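Local coordinates for protein GDP-6-deoxy-D-mannose reductase (Pseudomonas aeruginosa, PDB 6X3B) that binds NADPH and probably reduces GDP-4-dehydro-6-deoxy-D-mannose to GDP-rhamnose, a sugar donor for the bacterial O-antigen, at residues A[178-183]-A[218-223]; A[214-219]-A[254-259]; A[23-28]-A[74-79]; A[68-73]-A[109-114]. All blocks are in the same frame, centred on the assembly; numbering follows the deposited sequence.

Contact 1. Residues A[178-183]-A[218-223]; sequences PFNHIG and VSRDFL. With NDP (NADPH dihydro-nicotinamide-adenine-dinucleotide phosphate), chain E.
Asn180 is tied to the strand of Arg220 and Asp221 through two waters, one at each end of its amide. OD1 accepts from a water, 2.7 Å away, that in turn takes the backbone N-H of Asp221, while ND2 donates to a second water that Arg220 NE reaches only weakly. Asparagine suits this place because one amide both accepts and donates. Its CB also lies 3.4 Å from Phe222 CD1, the amide and ring planes being turned 59° apart.

The parallel pairing beneath is short and twisted, with the strand axes at 42°. Leu223 N donates to Asn180 O at 2.9 Å, and Ile182 N to Leu223 O at the same length; the bond from Asn180 N to Asp221 O is weak. Ile182 lays CG1 and CD1 at about a right angle across Phe222, CG1 3.5 Å from ring CD1, and Phe222 also packs on Ile255 and Leu258 of helix 255-266. The Asp221 carboxylate turns instead to Ser249, Gly250 and Gly289.

On the other face His181 ND1 donates to Phe179 O (3.0 Å), nearly in its own ring plane, which fixes the imidazole's rotation. The nicotinamide of NADPH lies over one face of that ring, offset toward its edge, with ND1 3.3 Å from C4N. Since C4N is the carbon that gives up hydride, the paired strands wall the pocket beside the cofactor's reactive end.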
# COMPACT_ATOMS: atom_id res chain seq x y z
N PRO A 178 -7.83 -3.56 -13.21
CA PRO A 178 -8.01 -4.27 -14.48
C PRO A 178 -7.01 -5.40 -14.61
O PRO A 178 -5.86 -5.30 -14.18
CB PRO A 178 -7.75 -3.19 -15.53
CG PRO A 178 -6.77 -2.25 -14.83
CD PRO A 178 -7.22 -2.23 -13.39
N PHE A 179 -7.47 -6.50 -15.22
CA PHE A 179 -6.55 -7.59 -15.50
C PHE A 179 -6.01 -7.39 -16.92
O PHE A 179 -5.83 -6.25 -17.34
CB PHE A 179 -7.27 -8.93 -15.26
CG PHE A 179 -7.47 -9.25 -13.77
CD1 PHE A 179 -8.14 -8.36 -12.94
CD2 PHE A 179 -6.96 -10.41 -13.21
CE1 PHE A 179 -8.33 -8.63 -11.58
CE2 PHE A 179 -7.14 -10.70 -11.85
CZ PHE A 179 -7.82 -9.80 -11.03
N ASN A 180 -5.65 -8.48 -17.60
CA ASN A 180 -4.98 -8.39 -18.92
C ASN A 180 -5.81 -7.59 -19.94
O ASN A 180 -7.02 -7.82 -20.03
CB ASN A 180 -4.52 -9.75 -19.43
CG ASN A 180 -3.36 -10.29 -18.62
OD1 ASN A 180 -3.54 -10.69 -17.47
ND2 ASN A 180 -2.17 -10.30 -19.20
N HIS A 181 -5.18 -6.72 -20.69
CA HIS A 181 -5.79 -5.88 -21.75
C HIS A 181 -5.35 -6.40 -23.12
O HIS A 181 -4.21 -6.88 -23.23
CB HIS A 181 -5.22 -4.46 -21.73
CG HIS A 181 -5.66 -3.56 -20.62
ND1 HIS A 181 -5.68 -3.96 -19.31
CD2 HIS A 181 -6.01 -2.26 -20.62
CE1 HIS A 181 -6.07 -2.97 -18.55
NE2 HIS A 181 -6.27 -1.91 -19.33
N ILE A 182 -6.16 -6.25 -24.12
CA ILE A 182 -5.80 -6.59 -25.53
C ILE A 182 -6.22 -5.39 -26.38
O ILE A 182 -7.38 -4.98 -26.27
CB ILE A 182 -6.47 -7.89 -26.02
CG1 ILE A 182 -6.08 -9.10 -25.18
CG2 ILE A 182 -6.15 -8.11 -27.49
CD1 ILE A 182 -6.71 -10.39 -25.65
N GLY A 183 -5.29 -4.82 -27.15
CA GLY A 183 -5.66 -3.72 -28.02
C GLY A 183 -4.50 -3.23 -28.86
O GLY A 183 -3.33 -3.47 -28.57
N VAL A 218 0.17 -21.15 -19.89
CA VAL A 218 -0.47 -20.52 -18.75
C VAL A 218 -1.76 -19.89 -19.25
O VAL A 218 -1.92 -19.63 -20.44
CB VAL A 218 0.44 -19.47 -18.07
CG1 VAL A 218 1.76 -20.11 -17.65
CG2 VAL A 218 0.69 -18.29 -18.99
N SER A 219 -2.69 -19.66 -18.34
CA SER A 219 -3.94 -19.00 -18.69
C SER A 219 -4.03 -17.65 -17.98
O SER A 219 -3.53 -17.49 -16.86
CB SER A 219 -5.14 -19.88 -18.33
OG SER A 219 -5.39 -19.83 -16.93
N ARG A 220 -4.67 -16.67 -18.63
CA ARG A 220 -4.84 -15.36 -18.03
C ARG A 220 -6.24 -14.85 -18.35
O ARG A 220 -6.93 -15.37 -19.23
CB ARG A 220 -3.77 -14.36 -18.52
CG ARG A 220 -2.33 -14.69 -18.09
CD ARG A 220 -2.13 -14.44 -16.59
NE ARG A 220 -0.74 -14.61 -16.16
CZ ARG A 220 -0.23 -15.75 -15.71
NH1 ARG A 220 -0.99 -16.84 -15.67
NH2 ARG A 220 1.04 -15.82 -15.33
N ASP A 221 -6.65 -13.82 -17.63
CA ASP A 221 -7.96 -13.19 -17.81
C ASP A 221 -7.77 -11.95 -18.68
O ASP A 221 -7.16 -10.97 -18.24
CB ASP A 221 -8.53 -12.82 -16.44
CG ASP A 221 -9.95 -12.32 -16.51
OD1 ASP A 221 -10.27 -11.60 -17.49
OD2 ASP A 221 -10.75 -12.64 -15.57
N PHE A 222 -8.33 -11.97 -19.90
CA PHE A 222 -8.19 -10.89 -20.88
C PHE A 222 -9.50 -10.15 -21.14
O PHE A 222 -10.57 -10.75 -21.20
CB PHE A 222 -7.71 -11.43 -22.24
CG PHE A 222 -6.31 -11.98 -22.22
CD1 PHE A 222 -5.22 -11.16 -22.46
CD2 PHE A 222 -6.09 -13.34 -22.01
CE1 PHE A 222 -3.92 -11.68 -22.46
CE2 PHE A 222 -4.80 -13.85 -22.00
CZ PHE A 222 -3.72 -13.03 -22.22
N LEU A 223 -9.38 -8.83 -21.37
CA LEU A 223 -10.44 -7.99 -21.91
C LEU A 223 -9.92 -7.16 -23.07
O LEU A 223 -8.77 -6.70 -23.06
CB LEU A 223 -10.99 -7.03 -20.84
CG LEU A 223 -11.86 -7.60 -19.72
CD1 LEU A 223 -12.07 -6.53 -18.66
CD2 LEU A 223 -13.19 -8.07 -20.29
PA NDP E . 1.30 3.67 -20.86
O1A NDP E . 2.64 3.40 -20.27
O2A NDP E . 1.04 3.24 -22.26
O5B NDP E . 0.94 5.22 -20.70
C5B NDP E . 1.41 5.93 -19.53
C4B NDP E . 0.97 7.37 -19.62
O4B NDP E . 1.41 8.08 -18.43
C3B NDP E . 1.51 8.17 -20.82
O3B NDP E . 0.50 9.00 -21.37
C2B NDP E . 2.65 8.97 -20.20
O2B NDP E . 2.86 10.18 -20.92
C1B NDP E . 2.09 9.26 -18.82
N9A NDP E . 3.10 9.57 -17.82
C8A NDP E . 4.13 8.76 -17.41
N7A NDP E . 4.89 9.31 -16.50
C5A NDP E . 4.34 10.56 -16.30
C6A NDP E . 4.68 11.64 -15.46
N6A NDP E . 5.73 11.57 -14.64
N1A NDP E . 3.92 12.75 -15.50
C2A NDP E . 2.88 12.77 -16.34
N3A NDP E . 2.45 11.83 -17.18
C4A NDP E . 3.23 10.74 -17.11
O3 NDP E . 0.18 3.00 -19.92
PN NDP E . -1.13 2.15 -20.30
O1N NDP E . -2.05 3.03 -21.08
O2N NDP E . -0.69 0.86 -20.90
O5D NDP E . -1.75 1.88 -18.85
C5D NDP E . -2.77 2.77 -18.35
C4D NDP E . -3.05 2.44 -16.90
O4D NDP E . -3.54 1.07 -16.82
C3D NDP E . -1.84 2.51 -15.95
O3D NDP E . -2.22 3.04 -14.69
C2D NDP E . -1.41 1.05 -15.87
O2D NDP E . -0.70 0.75 -14.68
C1D NDP E . -2.76 0.33 -15.92
N1N NDP E . -2.63 -1.07 -16.44
C2N NDP E . -2.38 -1.31 -17.76
C3N NDP E . -2.42 -2.57 -18.29
C7N NDP E . -1.89 -2.78 -19.65
O7N NDP E . -1.83 -3.92 -20.12
N7N NDP E . -1.49 -1.72 -20.34
C4N NDP E . -2.99 -3.67 -17.45
C5N NDP E . -3.17 -3.30 -16.03
C6N NDP E . -2.77 -2.14 -15.59
P2B NDP E . 4.32 10.22 -21.60
O1X NDP E . 4.40 11.55 -22.32
O2X NDP E . 5.33 10.12 -20.47
O3X NDP E . 4.41 9.05 -22.55
O HOH W 1 -5.01 -12.16 -15.81
O HOH W 2 -0.05 -11.42 -17.18

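Contact 2. Residues A[214-219]-A[254-259]; sequences GDIDVS and KIRELI
Arg256 leaves its helix trans about the CA-CB bond (chi1 173°), and a single bend at chi3 then swings its guanidinium off the first turn to meet Asp217. The grip is side-on: NE donates to the syn lone pair of OD1, 2.9 Å away, and NH2 donates to OD2 at 3.2 Å. Both carboxylate oxygens lie close to the guanidinium plane, and the two planes are 25° apart, so this salt bridge holds the arginine's head in a definite orientation.

Ile216 closes the arginine from one face. Its CD1 sits over the centre of the guanidinium, 3.6 Å from CZ; a methyl can cover this flat surface without competing for the N-H groups. The rest of Ile216 faces inward, where CB meets Ile255 CG2 at 3.8 Å and CG2 touches Ile259 CD1.

Backbone links join the loop to the start of the helix, whose N-cap position is Lys254. Ile255 N donates almost straight to Val218 O at 3.0 Å, supplying an acceptor to a first-turn amide that has none within the helix; Arg256 N reaches Ile216 O weakly. The loop itself is shaped by an Asx turn from Asp215 OD1 to Asp217 N.

This loop joins strand 210-213 to strand 219-224. Ile259 meets Ile272 of strand 271-274 and Ala195 of helix 191-203, while Ile255 meets Val191 and Ile192 of that helix.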
# COMPACT_ATOMS: atom_id res chain seq x y z
N GLY A 214 8.40 -18.12 -24.74
CA GLY A 214 8.72 -18.65 -23.43
C GLY A 214 7.62 -19.58 -22.97
O GLY A 214 7.12 -20.39 -23.76
N ASP A 215 7.22 -19.49 -21.71
CA ASP A 215 6.13 -20.33 -21.21
C ASP A 215 4.81 -19.74 -21.68
O ASP A 215 4.41 -18.65 -21.24
CB ASP A 215 6.18 -20.43 -19.69
CG ASP A 215 5.37 -21.61 -19.16
OD1 ASP A 215 4.67 -22.29 -19.95
OD2 ASP A 215 5.43 -21.86 -17.94
N ILE A 216 4.13 -20.45 -22.59
CA ILE A 216 2.82 -20.06 -23.09
C ILE A 216 1.73 -21.00 -22.61
O ILE A 216 0.57 -20.84 -23.00
CB ILE A 216 2.80 -19.97 -24.62
CG1 ILE A 216 3.04 -21.36 -25.24
CG2 ILE A 216 3.81 -18.94 -25.11
CD1 ILE A 216 2.82 -21.41 -26.76
N ASP A 217 2.07 -21.99 -21.80
CA ASP A 217 1.07 -22.91 -21.27
C ASP A 217 0.56 -22.42 -19.92
O ASP A 217 0.55 -23.14 -18.92
CB ASP A 217 1.64 -24.32 -21.21
CG ASP A 217 1.92 -24.88 -22.61
OD1 ASP A 217 0.99 -24.86 -23.45
OD2 ASP A 217 3.06 -25.29 -22.88
N VAL A 218 0.17 -21.15 -19.89
CA VAL A 218 -0.47 -20.52 -18.75
C VAL A 218 -1.76 -19.89 -19.25
O VAL A 218 -1.92 -19.63 -20.44
CB VAL A 218 0.44 -19.47 -18.07
CG1 VAL A 218 1.76 -20.11 -17.65
CG2 VAL A 218 0.69 -18.29 -18.99
N SER A 219 -2.69 -19.66 -18.34
CA SER A 219 -3.94 -19.00 -18.69
C SER A 219 -4.03 -17.65 -17.98
O SER A 219 -3.53 -17.49 -16.86
CB SER A 219 -5.14 -19.88 -18.33
OG SER A 219 -5.39 -19.83 -16.93
N LYS A 254 -5.97 -19.68 -22.41
CA LYS A 254 -4.62 -20.20 -22.55
C LYS A 254 -3.85 -19.43 -23.63
O LYS A 254 -4.34 -19.26 -24.75
CB LYS A 254 -4.65 -21.68 -22.90
CG LYS A 254 -5.26 -22.54 -21.82
CD LYS A 254 -5.38 -23.98 -22.29
CE LYS A 254 -6.65 -24.60 -21.76
NZ LYS A 254 -7.31 -25.46 -22.80
N ILE A 255 -2.65 -18.97 -23.28
CA ILE A 255 -1.84 -18.19 -24.22
C ILE A 255 -1.69 -18.93 -25.55
O ILE A 255 -1.80 -18.33 -26.63
CB ILE A 255 -0.47 -17.87 -23.61
CG1 ILE A 255 -0.62 -17.10 -22.30
CG2 ILE A 255 0.38 -17.10 -24.60
CD1 ILE A 255 -1.74 -16.08 -22.31
N ARG A 256 -1.45 -20.24 -25.49
CA ARG A 256 -1.22 -21.02 -26.71
C ARG A 256 -2.45 -21.02 -27.61
O ARG A 256 -2.33 -20.91 -28.84
CB ARG A 256 -0.82 -22.45 -26.35
CG ARG A 256 -0.73 -23.37 -27.55
CD ARG A 256 -0.46 -24.79 -27.12
NE ARG A 256 0.77 -24.89 -26.35
CZ ARG A 256 2.00 -24.92 -26.87
NH1 ARG A 256 2.17 -24.86 -28.18
NH2 ARG A 256 3.06 -25.01 -26.08
N GLU A 257 -3.64 -21.15 -27.02
CA GLU A 257 -4.87 -21.11 -27.81
C GLU A 257 -5.10 -19.74 -28.42
O GLU A 257 -5.61 -19.64 -29.54
CB GLU A 257 -6.06 -21.53 -26.95
CG GLU A 257 -6.06 -23.03 -26.62
CD GLU A 257 -7.23 -23.45 -25.73
OE1 GLU A 257 -8.18 -22.67 -25.57
OE2 GLU A 257 -7.18 -24.58 -25.20
N LEU A 258 -4.75 -18.66 -27.71
CA LEU A 258 -4.83 -17.34 -28.32
C LEU A 258 -3.87 -17.22 -29.50
O LEU A 258 -4.24 -16.66 -30.55
CB LEU A 258 -4.54 -16.26 -27.29
CG LEU A 258 -5.55 -16.16 -26.16
CD1 LEU A 258 -5.20 -15.04 -25.19
CD2 LEU A 258 -6.90 -15.92 -26.78
N ILE A 259 -2.64 -17.72 -29.37
CA ILE A 259 -1.70 -17.67 -30.48
C ILE A 259 -2.23 -18.45 -31.68
O ILE A 259 -2.13 -18.01 -32.83
CB ILE A 259 -0.31 -18.19 -30.06
CG1 ILE A 259 0.37 -17.20 -29.12
CG2 ILE A 259 0.58 -18.43 -31.28
CD1 ILE A 259 1.60 -17.80 -28.42

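Contact 3. Residues A[23-28]-A[74-79]; sequences QRLFVT and PDAVIH
Thr28 and His79 close the buried end of this parallel pair, whereas Gln23 and Asp75 touch directly and share a water at its partly exposed start. In the tight part, Phe26 N donates to Ala76 O at 3.0 Å, Ile78 N to Phe26 O, and Thr28 N to Ile78 O, the strand axes diverging by only 19°. The two torsions of Leu25 (chi1 169°, chi2 62°) together carry CD1 over the neighbouring strand, 3.9 Å from Ile78 CG1. The small Ala76 lets this branch lie across its CB, and beta-branched Val27 and Ile78 suit the extended backbone. Thr28 OG1 and His79 ND1 share a hydrogen bond of 2.8 Å, met at the edge of the imidazole; His79 NE2 bonds to Thr104, so both ring nitrogens have partners.

Toward solvent the pairing changes character. Asp75 OD2 takes Arg24 N at 2.8 Å, nearly straight and through its anti lone pair, while Arg24 O receives both Asp75 N (2.7 Å) and Ala76 N. Aspartate thus supplies an acceptor just ahead of the strand. The water bridges Asp75 OD1 and, weakly, Gln23 NE2.

Strand 23-28 lies between strands 49-51 and 76-79, with helix 93-114 against the Thr28 and His79 face. Such parallel strands with helical cover are characteristic of the Rossmann fold, the NAD(P)-binding core of this epimerase/dehydratase family.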
# COMPACT_ATOMS: atom_id res chain seq x y z
N GLN A 23 -21.14 15.94 -17.84
CA GLN A 23 -20.18 16.16 -16.77
C GLN A 23 -18.77 16.25 -17.35
O GLN A 23 -18.45 15.57 -18.32
CB GLN A 23 -20.23 15.03 -15.73
CG GLN A 23 -21.62 14.88 -15.15
CD GLN A 23 -21.62 14.49 -13.71
OE1 GLN A 23 -22.17 13.46 -13.34
NE2 GLN A 23 -21.00 15.32 -12.87
N ARG A 24 -17.95 17.09 -16.73
CA ARG A 24 -16.60 17.36 -17.21
C ARG A 24 -15.65 16.30 -16.67
O ARG A 24 -15.57 16.08 -15.46
CB ARG A 24 -16.15 18.75 -16.78
CG ARG A 24 -16.86 19.88 -17.57
CD ARG A 24 -16.54 21.25 -16.99
NE ARG A 24 -17.06 22.35 -17.81
CZ ARG A 24 -18.35 22.60 -18.00
NH1 ARG A 24 -19.27 21.83 -17.43
NH2 ARG A 24 -18.73 23.63 -18.75
N LEU A 25 -14.89 15.68 -17.57
CA LEU A 25 -14.01 14.58 -17.24
C LEU A 25 -12.58 14.95 -17.63
O LEU A 25 -12.34 15.35 -18.77
CB LEU A 25 -14.44 13.30 -17.98
CG LEU A 25 -13.45 12.13 -17.92
CD1 LEU A 25 -13.25 11.67 -16.48
CD2 LEU A 25 -13.93 10.97 -18.81
N PHE A 26 -11.67 14.87 -16.68
CA PHE A 26 -10.25 15.03 -16.96
C PHE A 26 -9.57 13.68 -16.83
O PHE A 26 -9.83 12.94 -15.88
CB PHE A 26 -9.59 16.06 -16.02
CG PHE A 26 -8.15 16.36 -16.36
CD1 PHE A 26 -7.82 17.38 -17.27
CD2 PHE A 26 -7.13 15.61 -15.80
CE1 PHE A 26 -6.49 17.64 -17.59
CE2 PHE A 26 -5.78 15.86 -16.12
CZ PHE A 26 -5.47 16.87 -17.02
N VAL A 27 -8.70 13.36 -17.80
CA VAL A 27 -8.01 12.07 -17.86
C VAL A 27 -6.51 12.33 -17.92
O VAL A 27 -6.03 13.04 -18.82
CB VAL A 27 -8.45 11.24 -19.08
CG1 VAL A 27 -7.70 9.90 -19.09
CG2 VAL A 27 -9.97 11.01 -19.06
N THR A 28 -5.76 11.78 -16.98
CA THR A 28 -4.31 11.78 -17.12
C THR A 28 -3.89 10.62 -18.00
O THR A 28 -4.62 9.65 -18.16
CB THR A 28 -3.60 11.65 -15.76
OG1 THR A 28 -3.79 10.32 -15.26
CG2 THR A 28 -4.16 12.67 -14.76
N PRO A 74 -12.98 19.77 -13.45
CA PRO A 74 -13.58 18.47 -13.75
C PRO A 74 -14.55 18.05 -12.65
O PRO A 74 -14.35 18.33 -11.47
CB PRO A 74 -12.37 17.52 -13.82
CG PRO A 74 -11.29 18.20 -13.05
CD PRO A 74 -11.53 19.69 -13.16
N ASP A 75 -15.63 17.39 -13.07
CA ASP A 75 -16.51 16.67 -12.16
C ASP A 75 -15.94 15.31 -11.80
O ASP A 75 -16.31 14.73 -10.77
CB ASP A 75 -17.87 16.47 -12.80
CG ASP A 75 -18.55 17.77 -13.08
OD1 ASP A 75 -18.82 18.47 -12.09
OD2 ASP A 75 -18.74 18.11 -14.26
N ALA A 76 -15.10 14.77 -12.68
CA ALA A 76 -14.54 13.44 -12.48
C ALA A 76 -13.16 13.41 -13.11
O ALA A 76 -12.88 14.10 -14.08
CB ALA A 76 -15.42 12.35 -13.10
N VAL A 77 -12.31 12.57 -12.55
CA VAL A 77 -10.94 12.38 -13.01
C VAL A 77 -10.72 10.88 -13.14
O VAL A 77 -11.12 10.12 -12.25
CB VAL A 77 -9.94 13.01 -12.03
CG1 VAL A 77 -8.50 12.72 -12.46
CG2 VAL A 77 -10.18 14.52 -11.97
N ILE A 78 -10.14 10.45 -14.26
CA ILE A 78 -9.61 9.09 -14.40
C ILE A 78 -8.11 9.21 -14.48
O ILE A 78 -7.58 9.93 -15.35
CB ILE A 78 -10.16 8.36 -15.63
CG1 ILE A 78 -11.69 8.25 -15.56
CG2 ILE A 78 -9.56 6.93 -15.71
CD1 ILE A 78 -12.25 7.55 -16.76
N HIS A 79 -7.41 8.55 -13.57
CA HIS A 79 -5.97 8.71 -13.43
C HIS A 79 -5.34 7.44 -14.00
O HIS A 79 -5.31 6.40 -13.33
CB HIS A 79 -5.59 8.96 -11.97
CG HIS A 79 -4.11 9.05 -11.73
ND1 HIS A 79 -3.23 9.63 -12.62
CD2 HIS A 79 -3.35 8.60 -10.69
CE1 HIS A 79 -2.00 9.55 -12.14
NE2 HIS A 79 -2.05 8.93 -10.97
O HOH W 3 -20.74 16.75 -10.58

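Contact 4. Residues A[68-73]-A[109-114]; sequences DLWPEL and QALKAR
An irregular loop, 68-73, runs past the last turns of a helix, the nearest CA atoms, those of Trp70 and Arg114, being 7.8 Å apart. The contact joins the loop before strand 76-79 of the Rossmann fold to the C-terminal turns of helix 93-114, which lies between strands 76-79 and 119-123 in the chain.

Trp70 supplies the apolar half. Leu111 CD2 stands over the six-membered ring in a CH-pi contact, 3.7 Å from its centroid and 15° off the normal, and the two side chains run at about a right angle. Leu69 CB of the loop itself covers the opposite face. At the rim of the indole, in its plane, Ala110 CB comes within 3.7 Å of CH2; an alanine here lets the broad ring lie close to the helix. Trp70 also makes an edge-to-face pair with Phe26, which links the loop to the sheet.

Arg114 makes the polar half at the more exposed side. An extended first torsion (chi1 168°) and a bend at chi2 carry its chain alongside the indole, in the opposite direction, to the loop's carbonyls. A long, many-donor side chain suits a loop whose carbonyls are not taken up by regular structure. Leu73 lies over one face of the guanidinium, its CD1 also 3.7 Å from Arg114 CG, while Glu72 turns away to Arg24. Two nitrogens grip Trp70 O, NE at 2.7 Å and NH2 weakly, and NH2 also donates to Pro71 O at 3.1 Å, from well above that carbonyl's plane.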
# COMPACT_ATOMS: atom_id res chain seq x y z
N ASP A 68 -2.32 25.07 -13.49
CA ASP A 68 -3.35 25.63 -14.35
C ASP A 68 -3.92 24.63 -15.35
O ASP A 68 -4.34 25.02 -16.44
CB ASP A 68 -2.80 26.85 -15.10
CG ASP A 68 -2.38 27.97 -14.18
OD1 ASP A 68 -3.25 28.80 -13.80
OD2 ASP A 68 -1.17 28.05 -13.84
N LEU A 69 -3.96 23.34 -14.99
CA LEU A 69 -4.45 22.34 -15.93
C LEU A 69 -5.97 22.36 -16.11
O LEU A 69 -6.47 21.74 -17.06
CB LEU A 69 -4.03 20.94 -15.47
CG LEU A 69 -2.56 20.60 -15.75
CD1 LEU A 69 -2.18 19.31 -15.06
CD2 LEU A 69 -2.30 20.49 -17.26
N TRP A 70 -6.71 23.01 -15.23
CA TRP A 70 -8.18 22.90 -15.21
C TRP A 70 -8.81 24.29 -15.25
O TRP A 70 -9.39 24.75 -14.25
CB TRP A 70 -8.65 22.10 -14.00
CG TRP A 70 -7.91 20.80 -13.88
CD1 TRP A 70 -8.02 19.71 -14.69
CD2 TRP A 70 -6.87 20.49 -12.94
NE1 TRP A 70 -7.13 18.72 -14.29
CE2 TRP A 70 -6.42 19.18 -13.22
CE3 TRP A 70 -6.32 21.18 -11.86
CZ2 TRP A 70 -5.43 18.55 -12.46
CZ3 TRP A 70 -5.32 20.57 -11.11
CH2 TRP A 70 -4.89 19.26 -11.41
N PRO A 71 -8.75 24.98 -16.39
CA PRO A 71 -9.55 26.21 -16.54
C PRO A 71 -11.02 25.98 -16.22
O PRO A 71 -11.62 26.74 -15.44
CB PRO A 71 -9.31 26.62 -18.00
CG PRO A 71 -8.71 25.41 -18.68
CD PRO A 71 -7.96 24.67 -17.60
N GLU A 72 -11.62 24.93 -16.77
CA GLU A 72 -12.89 24.42 -16.27
C GLU A 72 -12.63 23.24 -15.32
O GLU A 72 -11.82 22.36 -15.63
CB GLU A 72 -13.81 23.97 -17.41
CG GLU A 72 -14.00 25.02 -18.51
CD GLU A 72 -15.14 24.67 -19.46
OE1 GLU A 72 -15.45 23.47 -19.64
OE2 GLU A 72 -15.73 25.61 -20.04
N LEU A 73 -13.36 23.22 -14.19
CA LEU A 73 -13.14 22.21 -13.14
C LEU A 73 -13.72 20.87 -13.56
O LEU A 73 -14.88 20.81 -13.99
CB LEU A 73 -13.77 22.67 -11.84
CG LEU A 73 -13.53 21.78 -10.62
CD1 LEU A 73 -12.13 22.01 -10.12
CD2 LEU A 73 -14.56 22.08 -9.52
N GLN A 109 -3.21 16.75 -4.69
CA GLN A 109 -3.05 18.05 -4.05
C GLN A 109 -3.36 19.20 -5.00
O GLN A 109 -3.94 20.22 -4.60
CB GLN A 109 -1.64 18.18 -3.48
CG GLN A 109 -1.40 17.17 -2.40
CD GLN A 109 -0.12 17.41 -1.67
OE1 GLN A 109 0.95 17.52 -2.29
NE2 GLN A 109 -0.21 17.48 -0.34
N ALA A 110 -2.92 19.09 -6.26
CA ALA A 110 -3.23 20.11 -7.25
C ALA A 110 -4.74 20.23 -7.47
O ALA A 110 -5.29 21.33 -7.53
CB ALA A 110 -2.52 19.80 -8.57
N LEU A 111 -5.43 19.08 -7.61
CA LEU A 111 -6.88 19.09 -7.72
C LEU A 111 -7.52 19.74 -6.50
O LEU A 111 -8.44 20.56 -6.62
CB LEU A 111 -7.40 17.65 -7.90
CG LEU A 111 -7.21 17.02 -9.29
CD1 LEU A 111 -7.35 15.51 -9.27
CD2 LEU A 111 -8.19 17.62 -10.31
N LYS A 112 -7.04 19.38 -5.31
CA LYS A 112 -7.57 19.96 -4.08
C LYS A 112 -7.41 21.47 -4.08
O LYS A 112 -8.37 22.21 -3.79
CB LYS A 112 -6.87 19.34 -2.86
CG LYS A 112 -7.44 19.86 -1.52
CD LYS A 112 -6.80 19.18 -0.29
CE LYS A 112 -7.28 19.86 1.00
NZ LYS A 112 -6.63 19.27 2.21
N ALA A 113 -6.21 21.96 -4.41
CA ALA A 113 -5.97 23.40 -4.38
C ALA A 113 -6.86 24.14 -5.37
O ALA A 113 -7.25 25.29 -5.12
CB ALA A 113 -4.50 23.70 -4.68
N ARG A 114 -7.19 23.50 -6.50
CA ARG A 114 -8.03 24.12 -7.51
C ARG A 114 -9.51 24.15 -7.11
O ARG A 114 -10.29 24.94 -7.66
CB ARG A 114 -7.85 23.37 -8.83
CG ARG A 114 -8.87 23.71 -9.94
CD ARG A 114 -8.68 25.11 -10.52
NE ARG A 114 -9.63 25.34 -11.61
CZ ARG A 114 -10.91 25.65 -11.42
NH1 ARG A 114 -11.39 25.78 -10.19
NH2 ARG A 114 -11.72 25.82 -12.46

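Contacts 1 and 3 are both buried parallel pairings of the same sheet, with centres about 25 Å apart: contact 1 borders the nicotinamide, whereas the side chain of Thr28 in contact 3 lies about 6 Å from NADPH. Contact 2, a mostly buried loop-helix contact, shares Val218 and Ser219 with contact 1, and Phe222 packs on Ile255 and Leu258 between them. Contact 4, only partly buried and farther from the chain's centre, meets contact 3 through the Arg24-Glu72 salt bridge and the packing of Phe26 on Trp70. Backbone bonds dominate the sheet contacts, whereas an arginine serves both loop-helix ones, paired with a carboxylate in contact 2 and with carbonyls in contact 4, on opposite sides of the chain's centre.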